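Local coordinates for cellobiose 2-epimerase (Caldibacillus thermoamylovorans, PDB 5ZHB), which catalyses the reversible epimerisation of cellobiose at C2 of its reducing-end sugar, converting that glucose unit to mannose, at residues A[108-113]-A[156-161]; A[179-184]-A[232-237]; A[225-230]-A[241-246]. All blocks are in the same frame, centred on the assembly; numbering follows the deposited sequence.

How the contacts relate
The family fold is an (alpha/alpha)6 barrel, and all three contacts lie where short strands or loops run into its helices: segment 108-113 leads into helix 111-128, segment 179-184 into helix 183-199, and segment 241-246 into helix 245-262. Contact 1 closes before contact 2 opens, whereas contacts 2 and 3 alternate along the chain. The centres of contacts 1 and 2 lie about 14 Å apart, those of contacts 2 and 3 about 13 Å, and those of contacts 1 and 3 about 23 Å. Contact 2 touches contact 1 through a probable hydrogen bond between E158 OE2 and T182 OG1, and contact 3 through another between M183 N and V230 O. The starts of three alternate helices are thereby joined side by side.

Contact 1: A[108-113]-A[156-161]; sequences RKHVYA and YKEEFN
The H110 ring overlaps the backbone carbonyl of E158, whose O sits over the ring centre, 3.3 Å above its plane. With CG anti to the backbone N (chi1 -162°), the imidazole lies beside the start of helix 111-128, where ND1 accepts from Y112 N at 3.0 Å, in the ring plane: an N-cap bond. Also at the rim lies E158 OE1, 3.1 Å from H110 CE1, its carboxylate turned 75° against the ring, while OE2 bonds to T182 and T185. With an alanine here, Y112 N would probably lose its capping mate and the E158 carboxylate the ring edge beside it. R108 NH1 donates to E159 OE2 at 3.1 Å in a salt bridge, meeting the carboxylate from above its plane and tilted from the guanidinium plane; R108 NH2 pairs with D106. K109 and F160 exchange both N-H...O bonds of an antiparallel ladder, and V111 N gives a nearly straight one (169°) to E158 O, 3.0 Å away. V111 CG2 packs against F160 CE1 and K157 O, which is buried without a polar partner. Strand 155-160 lies between 106-110 and 149-150 in its sheet; V111 touches I144 of helix 131-145, and both H110 and V111 touch T185 of helix 183-199.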
loop_
_atom_site.group_PDB
_atom_site.type_symbol
_atom_site.label_atom_id
_atom_site.label_comp_id
_atom_site.label_asym_id
_atom_site.label_seq_id
_atom_site.Cartn_x
_atom_site.Cartn_y
_atom_site.Cartn_z
ATOM N N ARG A 108 3.395 -5.407 -19.235
ATOM C CA ARG A 108 3.003 -4.009 -19.137
ATOM C C ARG A 108 3.781 -3.280 -18.032
ATOM O O ARG A 108 4.232 -3.858 -17.046
ATOM C CB ARG A 108 1.496 -3.902 -18.921
ATOM C CG ARG A 108 0.733 -4.228 -20.191
ATOM C CD ARG A 108 -0.747 -4.098 -19.981
ATOM N NE ARG A 108 -1.143 -4.903 -18.819
ATOM C CZ ARG A 108 -2.382 -4.992 -18.356
ATOM N NH1 ARG A 108 -3.353 -4.326 -18.951
ATOM N NH2 ARG A 108 -2.628 -5.767 -17.319
ATOM N N LYS A 109 3.920 -1.972 -18.214
ATOM C CA LYS A 109 4.675 -1.125 -17.310
ATOM C C LYS A 109 3.704 -0.091 -16.739
ATOM O O LYS A 109 3.199 0.764 -17.472
ATOM C CB LYS A 109 5.745 -0.419 -18.143
ATOM C CG LYS A 109 6.801 -1.321 -18.735
ATOM C CD LYS A 109 7.738 -2.031 -17.778
ATOM C CE LYS A 109 8.561 -3.086 -18.483
ATOM N NZ LYS A 109 9.570 -2.534 -19.422
ATOM N N HIS A 110 3.409 -0.214 -15.447
ATOM C CA HIS A 110 2.420 0.646 -14.823
ATOM C C HIS A 110 3.168 1.534 -13.820
ATOM O O HIS A 110 4.023 1.035 -13.081
ATOM C CB HIS A 110 1.327 -0.230 -14.203
ATOM C CG HIS A 110 0.087 0.552 -13.940
ATOM N ND1 HIS A 110 0.082 1.645 -13.089
ATOM C CD2 HIS A 110 -1.138 0.471 -14.474
ATOM C CE1 HIS A 110 -1.131 2.182 -13.069
ATOM N NE2 HIS A 110 -1.902 1.482 -13.904
ATOM N N VAL A 111 2.828 2.827 -13.791
ATOM C CA VAL A 111 3.421 3.781 -12.854
ATOM C C VAL A 111 3.238 3.293 -11.412
ATOM O O VAL A 111 4.132 3.420 -10.598
ATOM C CB VAL A 111 2.828 5.189 -13.087
ATOM C CG1 VAL A 111 3.232 6.164 -11.988
ATOM C CG2 VAL A 111 3.212 5.772 -14.437
ATOM N N TYR A 112 2.089 2.680 -11.105
ATOM C CA TYR A 112 1.780 2.178 -9.770
ATOM C C TYR A 112 2.820 1.152 -9.358
ATOM O O TYR A 112 3.305 1.169 -8.228
ATOM C CB TYR A 112 0.383 1.566 -9.801
ATOM C CG TYR A 112 -0.162 0.928 -8.534
ATOM C CD1 TYR A 112 -0.029 1.534 -7.288
ATOM C CD2 TYR A 112 -0.920 -0.226 -8.613
ATOM C CE1 TYR A 112 -0.582 0.960 -6.160
ATOM C CE2 TYR A 112 -1.477 -0.810 -7.493
ATOM C CZ TYR A 112 -1.300 -0.214 -6.260
ATOM O OH TYR A 112 -1.870 -0.796 -5.162
ATOM N N ALA A 113 3.175 0.263 -10.290
ATOM C CA ALA A 113 4.172 -0.741 -9.983
ATOM C C ALA A 113 5.550 -0.101 -9.792
ATOM O O ALA A 113 6.289 -0.526 -8.906
ATOM C CB ALA A 113 4.128 -1.831 -11.048
ATOM N N TYR A 156 0.389 12.218 -12.660
ATOM C CA TYR A 156 1.078 10.995 -13.024
ATOM C C TYR A 156 0.152 10.158 -13.897
ATOM O O TYR A 156 -1.074 10.211 -13.810
ATOM C CB TYR A 156 1.641 10.363 -11.746
ATOM C CG TYR A 156 2.773 11.191 -11.173
ATOM C CD1 TYR A 156 4.081 11.015 -11.612
ATOM C CD2 TYR A 156 2.526 12.210 -10.238
ATOM C CE1 TYR A 156 5.102 11.803 -11.118
ATOM C CE2 TYR A 156 3.548 13.005 -9.755
ATOM C CZ TYR A 156 4.850 12.771 -10.157
ATOM O OH TYR A 156 5.879 13.572 -9.746
ATOM N N LYS A 157 0.788 9.382 -14.772
ATOM C CA LYS A 157 0.120 8.563 -15.748
ATOM C C LYS A 157 -0.070 7.151 -15.183
ATOM O O LYS A 157 0.223 6.897 -14.013
ATOM C CB LYS A 157 0.977 8.642 -17.021
ATOM C CG LYS A 157 0.962 9.980 -17.760
ATOM C CD LYS A 157 1.699 9.878 -19.092
ATOM C CE LYS A 157 1.699 11.154 -19.876
ATOM N NZ LYS A 157 2.226 10.926 -21.231
ATOM N N GLU A 158 -0.653 6.273 -16.012
ATOM C CA GLU A 158 -1.151 4.978 -15.586
ATOM C C GLU A 158 -0.355 3.875 -16.298
ATOM O O GLU A 158 0.676 3.438 -15.789
ATOM C CB GLU A 158 -2.658 4.888 -15.821
ATOM C CG GLU A 158 -3.496 5.793 -14.910
ATOM C CD GLU A 158 -3.469 5.330 -13.459
ATOM O OE1 GLU A 158 -3.550 4.100 -13.265
ATOM O OE2 GLU A 158 -3.389 6.164 -12.551
ATOM N N GLU A 159 -0.841 3.427 -17.464
ATOM C CA GLU A 159 -0.435 2.142 -18.032
ATOM C C GLU A 159 0.278 2.363 -19.372
ATOM O O GLU A 159 -0.204 3.121 -20.219
ATOM C CB GLU A 159 -1.640 1.222 -18.219
ATOM C CG GLU A 159 -1.341 -0.112 -18.903
ATOM C CD GLU A 159 -2.592 -0.951 -19.111
ATOM O OE1 GLU A 159 -3.386 -0.976 -18.172
ATOM O OE2 GLU A 159 -2.784 -1.564 -20.184
ATOM N N PHE A 160 1.397 1.626 -19.536
ATOM C CA PHE A 160 2.181 1.570 -20.770
ATOM C C PHE A 160 2.401 0.111 -21.168
ATOM O O PHE A 160 2.323 -0.795 -20.324
ATOM C CB PHE A 160 3.535 2.260 -20.549
ATOM C CG PHE A 160 3.434 3.705 -20.092
ATOM C CD1 PHE A 160 3.056 4.016 -18.784
ATOM C CD2 PHE A 160 3.686 4.757 -20.967
ATOM C CE1 PHE A 160 2.949 5.336 -18.377
ATOM C CE2 PHE A 160 3.592 6.075 -20.545
ATOM C CZ PHE A 160 3.210 6.356 -19.241
ATOM N N ASN A 161 2.765 -0.116 -22.454
ATOM C CA ASN A 161 3.249 -1.419 -22.866
ATOM C C ASN A 161 4.680 -1.568 -22.389
ATOM O O ASN A 161 5.276 -0.627 -21.835
ATOM C CB ASN A 161 3.066 -1.671 -24.364
ATOM C CG ASN A 161 3.862 -0.728 -25.239
ATOM O OD1 ASN A 161 4.818 -0.078 -24.786
ATOM N ND2 ASN A 161 3.511 -0.707 -26.516
#

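Contact 2: A[179-184]-A[232-237]; sequences ADITMN and FNNHWE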
loop_
_atom_site.group_PDB
_atom_site.type_symbol
_atom_site.label_atom_id
_atom_site.label_comp_id
_atom_site.label_asym_id
_atom_site.label_seq_id
_atom_site.Cartn_x
_atom_site.Cartn_y
_atom_site.Cartn_z
ATOM N N ALA A 179 -11.041 6.195 -16.466
ATOM C CA ALA A 179 -10.332 7.259 -15.771
ATOM C C ALA A 179 -9.015 7.532 -16.485
ATOM O O ALA A 179 -8.350 6.583 -16.885
ATOM C CB ALA A 179 -10.070 6.855 -14.345
ATOM N N ASP A 180 -8.646 8.815 -16.582
ATOM C CA ASP A 180 -7.335 9.251 -17.052
ATOM C C ASP A 180 -6.352 9.412 -15.897
ATOM O O ASP A 180 -5.126 9.377 -16.076
ATOM C CB ASP A 180 -7.481 10.578 -17.785
ATOM C CG ASP A 180 -8.499 10.540 -18.923
ATOM O OD1 ASP A 180 -8.268 9.770 -19.882
ATOM O OD2 ASP A 180 -9.544 11.222 -18.812
ATOM N N ILE A 181 -6.895 9.761 -14.723
ATOM C CA ILE A 181 -6.083 10.090 -13.565
ATOM C C ILE A 181 -6.707 9.328 -12.399
ATOM O O ILE A 181 -7.927 9.221 -12.329
ATOM C CB ILE A 181 -6.024 11.608 -13.291
ATOM C CG1 ILE A 181 -5.223 12.383 -14.355
ATOM C CG2 ILE A 181 -5.464 11.870 -11.887
ATOM C CD1 ILE A 181 -5.331 13.900 -14.249
ATOM N N THR A 182 -5.863 8.732 -11.541
ATOM C CA THR A 182 -6.355 8.044 -10.349
ATOM C C THR A 182 -5.663 8.568 -9.090
ATOM O O THR A 182 -4.461 8.834 -9.035
ATOM C CB THR A 182 -6.267 6.512 -10.444
ATOM O OG1 THR A 182 -4.924 6.058 -10.235
ATOM C CG2 THR A 182 -6.869 5.990 -11.735
ATOM N N MET A 183 -6.485 8.645 -8.035
ATOM C CA MET A 183 -6.054 8.898 -6.675
ATOM C C MET A 183 -5.085 7.804 -6.257
ATOM O O MET A 183 -4.029 8.089 -5.675
ATOM C CB MET A 183 -7.299 8.973 -5.768
ATOM C CG MET A 183 -7.036 9.070 -4.279
ATOM S SD MET A 183 -6.736 7.464 -3.495
ATOM C CE MET A 183 -8.369 6.750 -3.587
ATOM N N ASN A 184 -5.423 6.564 -6.603
ATOM C CA ASN A 184 -4.623 5.437 -6.115
ATOM C C ASN A 184 -3.167 5.569 -6.550
ATOM O O ASN A 184 -2.258 5.380 -5.740
ATOM C CB ASN A 184 -5.227 4.102 -6.526
ATOM C CG ASN A 184 -4.537 2.948 -5.835
ATOM O OD1 ASN A 184 -4.629 2.816 -4.612
ATOM N ND2 ASN A 184 -3.793 2.161 -6.603
ATOM N N PHE A 232 -10.681 10.394 -12.007
ATOM C CA PHE A 232 -10.734 11.715 -12.612
ATOM C C PHE A 232 -10.530 11.600 -14.121
ATOM O O PHE A 232 -9.916 10.645 -14.615
ATOM C CB PHE A 232 -9.607 12.609 -12.088
ATOM C CG PHE A 232 -9.609 12.688 -10.570
ATOM C CD1 PHE A 232 -8.996 11.697 -9.811
ATOM C CD2 PHE A 232 -10.296 13.707 -9.912
ATOM C CE1 PHE A 232 -9.071 11.721 -8.427
ATOM C CE2 PHE A 232 -10.360 13.736 -8.531
ATOM C CZ PHE A 232 -9.736 12.749 -7.790
ATOM N N ASN A 233 -11.038 12.625 -14.820
ATOM C CA ASN A 233 -10.696 12.897 -16.201
ATOM C C ASN A 233 -9.418 13.739 -16.229
ATOM O O ASN A 233 -8.872 14.093 -15.181
ATOM C CB ASN A 233 -11.903 13.506 -16.918
ATOM C CG ASN A 233 -12.237 14.915 -16.481
ATOM O OD1 ASN A 233 -11.405 15.623 -15.903
ATOM N ND2 ASN A 233 -13.440 15.369 -16.806
ATOM N N ASN A 234 -8.962 14.097 -17.438
ATOM C CA ASN A 234 -7.724 14.834 -17.617
ATOM C C ASN A 234 -7.805 16.262 -17.086
ATOM O O ASN A 234 -6.780 16.931 -17.004
ATOM C CB ASN A 234 -7.303 14.846 -19.082
ATOM C CG ASN A 234 -6.466 13.633 -19.400
ATOM O OD1 ASN A 234 -5.469 13.368 -18.707
ATOM N ND2 ASN A 234 -6.870 12.877 -20.409
ATOM N N HIS A 235 -9.007 16.727 -16.733
ATOM C CA HIS A 235 -9.149 18.046 -16.135
ATOM C C HIS A 235 -9.193 17.954 -14.610
ATOM O O HIS A 235 -9.563 18.928 -13.963
ATOM C CB HIS A 235 -10.385 18.751 -16.708
ATOM C CG HIS A 235 -10.146 19.219 -18.104
ATOM N ND1 HIS A 235 -10.973 18.913 -19.162
ATOM C CD2 HIS A 235 -9.119 19.923 -18.615
ATOM C CE1 HIS A 235 -10.475 19.447 -20.269
ATOM N NE2 HIS A 235 -9.350 20.066 -19.961
ATOM N N TRP A 236 -8.845 16.777 -14.050
ATOM C CA TRP A 236 -8.856 16.536 -12.615
ATOM C C TRP A 236 -10.260 16.719 -12.062
ATOM O O TRP A 236 -10.435 17.072 -10.904
ATOM C CB TRP A 236 -7.849 17.416 -11.863
ATOM C CG TRP A 236 -6.445 16.900 -11.677
ATOM C CD1 TRP A 236 -5.319 17.364 -12.287
ATOM C CD2 TRP A 236 -6.005 15.864 -10.762
ATOM N NE1 TRP A 236 -4.213 16.689 -11.840
ATOM C CE2 TRP A 236 -4.603 15.765 -10.901
ATOM C CE3 TRP A 236 -6.654 15.008 -9.861
ATOM C CZ2 TRP A 236 -3.848 14.854 -10.162
ATOM C CZ3 TRP A 236 -5.904 14.101 -9.142
ATOM C CH2 TRP A 236 -4.524 14.045 -9.270
ATOM N N GLU A 237 -11.266 16.407 -12.873
ATOM C CA GLU A 237 -12.636 16.410 -12.415
ATOM C C GLU A 237 -13.032 14.970 -12.122
ATOM O O GLU A 237 -12.872 14.096 -12.962
ATOM C CB GLU A 237 -13.535 17.048 -13.474
ATOM C CG GLU A 237 -13.135 18.487 -13.796
ATOM C CD GLU A 237 -13.926 19.184 -14.895
ATOM O OE1 GLU A 237 -14.645 18.520 -15.676
ATOM O OE2 GLU A 237 -13.837 20.433 -14.925
#
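I181 CG2 lies over one face of the W236 indole, 3.6 Å from the centroid of the six-membered ring and 16° off its normal, while I181 CD1 lies over the pyrrole ring on that same face, 3.9 Å from W236 NE1. W236 brings CE3 over one face of the F232 ring, whose edge takes I181 O near its plane. The backbone here is a classic beta bulge in the two-stranded antiparallel sheet of 181-182 and 231-232: D180 and I181 both face F232. F232 O therefore accepts twice, from D180 N at 3.0 Å, nearly along the C=O axis, and from I181 N, which comes in from above the carbonyl plane; F232 N returns a bond to I181 O. A chi1 of -70° puts I181 CG2 anti to the backbone N, so that the two branches cover the two rings of the indole.

N154 O satisfies W236 NE1, H186 stacks edge-to-face with the indole, and helix 203-220 packs on it through L215, K219 and V220. The D180 carboxylate and N234 amide stack with planes 16° apart, D180 CG lying 3.2 Å from N234 ND2. Residues 233 to 236 make a type I turn; N233 OD1 receives H235 N at 2.8 Å, an Asx turn, and E237 N at 3.1 Å from the opposite face of its amide plane.

Contact 3: A[225-230]-A[241-246]; sequences SKFLQV and DLKSYG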
loop_
_atom_site.group_PDB
_atom_site.type_symbol
_atom_site.label_atom_id
_atom_site.label_comp_id
_atom_site.label_asym_id
_atom_site.label_seq_id
_atom_site.Cartn_x
_atom_site.Cartn_y
_atom_site.Cartn_z
ATOM N N SER A 225 -17.322 17.559 1.629
ATOM C CA SER A 225 -17.662 16.248 2.176
ATOM C C SER A 225 -16.545 15.695 3.065
ATOM O O SER A 225 -16.799 14.794 3.875
ATOM C CB SER A 225 -17.961 15.272 1.072
ATOM O OG SER A 225 -16.742 14.919 0.439
ATOM N N LYS A 226 -15.311 16.174 2.821
ATOM C CA LYS A 226 -14.082 15.733 3.475
ATOM C C LYS A 226 -13.646 14.347 2.990
ATOM O O LYS A 226 -12.668 13.834 3.506
ATOM C CB LYS A 226 -14.170 15.754 5.001
ATOM C CG LYS A 226 -14.642 17.107 5.516
ATOM C CD LYS A 226 -13.532 18.137 5.549
ATOM C CE LYS A 226 -13.909 19.353 6.344
ATOM N NZ LYS A 226 -14.477 20.368 5.464
ATOM N N PHE A 227 -14.291 13.814 1.947
ATOM C CA PHE A 227 -13.829 12.581 1.321
ATOM C C PHE A 227 -12.803 12.859 0.225
ATOM O O PHE A 227 -12.756 13.947 -0.368
ATOM C CB PHE A 227 -14.965 11.795 0.678
ATOM C CG PHE A 227 -15.879 11.053 1.636
ATOM C CD1 PHE A 227 -15.482 9.840 2.193
ATOM C CD2 PHE A 227 -17.150 11.540 1.935
ATOM C CE1 PHE A 227 -16.326 9.145 3.045
ATOM C CE2 PHE A 227 -17.992 10.850 2.798
ATOM C CZ PHE A 227 -17.579 9.643 3.341
ATOM N N LEU A 228 -11.998 11.820 -0.073
ATOM C CA LEU A 228 -11.168 11.826 -1.258
ATOM C C LEU A 228 -12.029 11.376 -2.423
ATOM O O LEU A 228 -12.870 10.504 -2.281
ATOM C CB LEU A 228 -9.968 10.904 -1.087
ATOM C CG LEU A 228 -8.997 11.268 0.032
ATOM C CD1 LEU A 228 -7.794 10.389 -0.137
ATOM C CD2 LEU A 228 -8.607 12.733 0.043
ATOM N N GLN A 229 -11.788 11.944 -3.590
ATOM C CA GLN A 229 -12.370 11.413 -4.813
ATOM C C GLN A 229 -11.360 10.426 -5.413
ATOM O O GLN A 229 -10.178 10.489 -5.102
ATOM C CB GLN A 229 -12.753 12.589 -5.724
ATOM C CG GLN A 229 -13.684 13.594 -5.036
ATOM C CD GLN A 229 -13.718 14.948 -5.725
ATOM O OE1 GLN A 229 -14.691 15.273 -6.409
ATOM N NE2 GLN A 229 -12.662 15.741 -5.582
ATOM N N VAL A 230 -11.839 9.547 -6.284
ATOM C CA VAL A 230 -11.114 8.332 -6.630
ATOM C C VAL A 230 -10.638 8.346 -8.083
ATOM O O VAL A 230 -9.489 8.018 -8.331
ATOM C CB VAL A 230 -11.935 7.091 -6.274
ATOM C CG1 VAL A 230 -11.174 5.793 -6.570
ATOM C CG2 VAL A 230 -12.328 7.136 -4.801
ATOM N N ASP A 241 -19.141 8.696 -8.573
ATOM C CA ASP A 241 -19.557 8.941 -7.202
ATOM C C ASP A 241 -19.107 7.748 -6.351
ATOM O O ASP A 241 -19.872 6.802 -6.203
ATOM C CB ASP A 241 -21.063 9.142 -7.125
ATOM C CG ASP A 241 -21.599 9.280 -5.709
ATOM O OD1 ASP A 241 -20.787 9.589 -4.813
ATOM O OD2 ASP A 241 -22.808 9.018 -5.513
ATOM N N LEU A 242 -17.852 7.772 -5.870
ATOM C CA LEU A 242 -17.268 6.627 -5.162
ATOM C C LEU A 242 -16.435 7.123 -3.993
ATOM O O LEU A 242 -15.593 7.993 -4.130
ATOM C CB LEU A 242 -16.403 5.764 -6.081
ATOM C CG LEU A 242 -15.678 4.564 -5.441
ATOM C CD1 LEU A 242 -16.613 3.552 -4.843
ATOM C CD2 LEU A 242 -14.797 3.895 -6.485
ATOM N N LYS A 243 -16.698 6.564 -2.821
ATOM C CA LYS A 243 -15.892 6.823 -1.647
ATOM C C LYS A 243 -15.294 5.501 -1.189
ATOM O O LYS A 243 -16.032 4.538 -1.068
ATOM C CB LYS A 243 -16.747 7.322 -0.481
ATOM C CG LYS A 243 -17.155 8.769 -0.568
ATOM C CD LYS A 243 -18.488 9.036 -1.216
ATOM C CE LYS A 243 -18.834 10.488 -0.978
ATOM N NZ LYS A 243 -20.050 10.824 -1.710
ATOM N N SER A 244 -13.982 5.510 -0.935
ATOM C CA SER A 244 -13.237 4.333 -0.531
ATOM C C SER A 244 -12.615 4.632 0.823
ATOM O O SER A 244 -11.667 5.421 0.915
ATOM C CB SER A 244 -12.199 3.974 -1.579
ATOM O OG SER A 244 -11.472 2.822 -1.179
ATOM N N TYR A 245 -13.243 4.090 1.876
ATOM C CA TYR A 245 -13.002 4.525 3.240
ATOM C C TYR A 245 -11.570 4.195 3.605
ATOM O O TYR A 245 -10.883 4.936 4.318
ATOM C CB TYR A 245 -13.975 3.839 4.210
ATOM C CG TYR A 245 -15.454 4.129 3.959
ATOM C CD1 TYR A 245 -16.014 5.381 4.238
ATOM C CD2 TYR A 245 -16.305 3.138 3.486
ATOM C CE1 TYR A 245 -17.370 5.627 4.042
ATOM C CE2 TYR A 245 -17.652 3.379 3.252
ATOM C CZ TYR A 245 -18.192 4.628 3.544
ATOM O OH TYR A 245 -19.524 4.821 3.302
ATOM N N GLY A 246 -11.118 3.053 3.086
ATOM C CA GLY A 246 -9.776 2.596 3.398
ATOM C C GLY A 246 -8.701 3.478 2.794
ATOM O O GLY A 246 -7.699 3.757 3.455
#
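F227 and K243 make a CH-pi contact: K243 CG stands over one face of the phenyl ring, 3.5 Å from its centroid and 16° off the normal. The lysine chain bends at chi2 (93°), which carries CE back over the same ring, 3.5 Å from F227 CD2, and the two side chains cross at about a right angle. Apolar contacts continue the packing. Y245 CE1 approaches the rim of the F227 ring, near its plane, 3.8 Å from F227 CE1. Farther along, V230 CG1 meets L242 CD2 at 4.1 Å, and V230 CG2 packs against the backbone carbonyl of L242, 3.4 Å from its O.

In the (alpha/alpha)6 barrel of this family, this side-chain packing sets the loop after helix 203-220 against strand 242-244, which runs straight into helix 245-262; F227 also touches N279 and K283 of helix 267-283. Polar bonds stay inside each segment or go to third parties. S225 OG accepts F227 N at 3.1 Å, closing an ST turn just ahead of the phenyl ring. K243 NZ forms a salt bridge with D241 OD1, 3.4 Å apart, with only a weak hydrogen bond. For the backbone, V230 pairs with M183 and K243 with N295, and L228 N donates to D248 OD2.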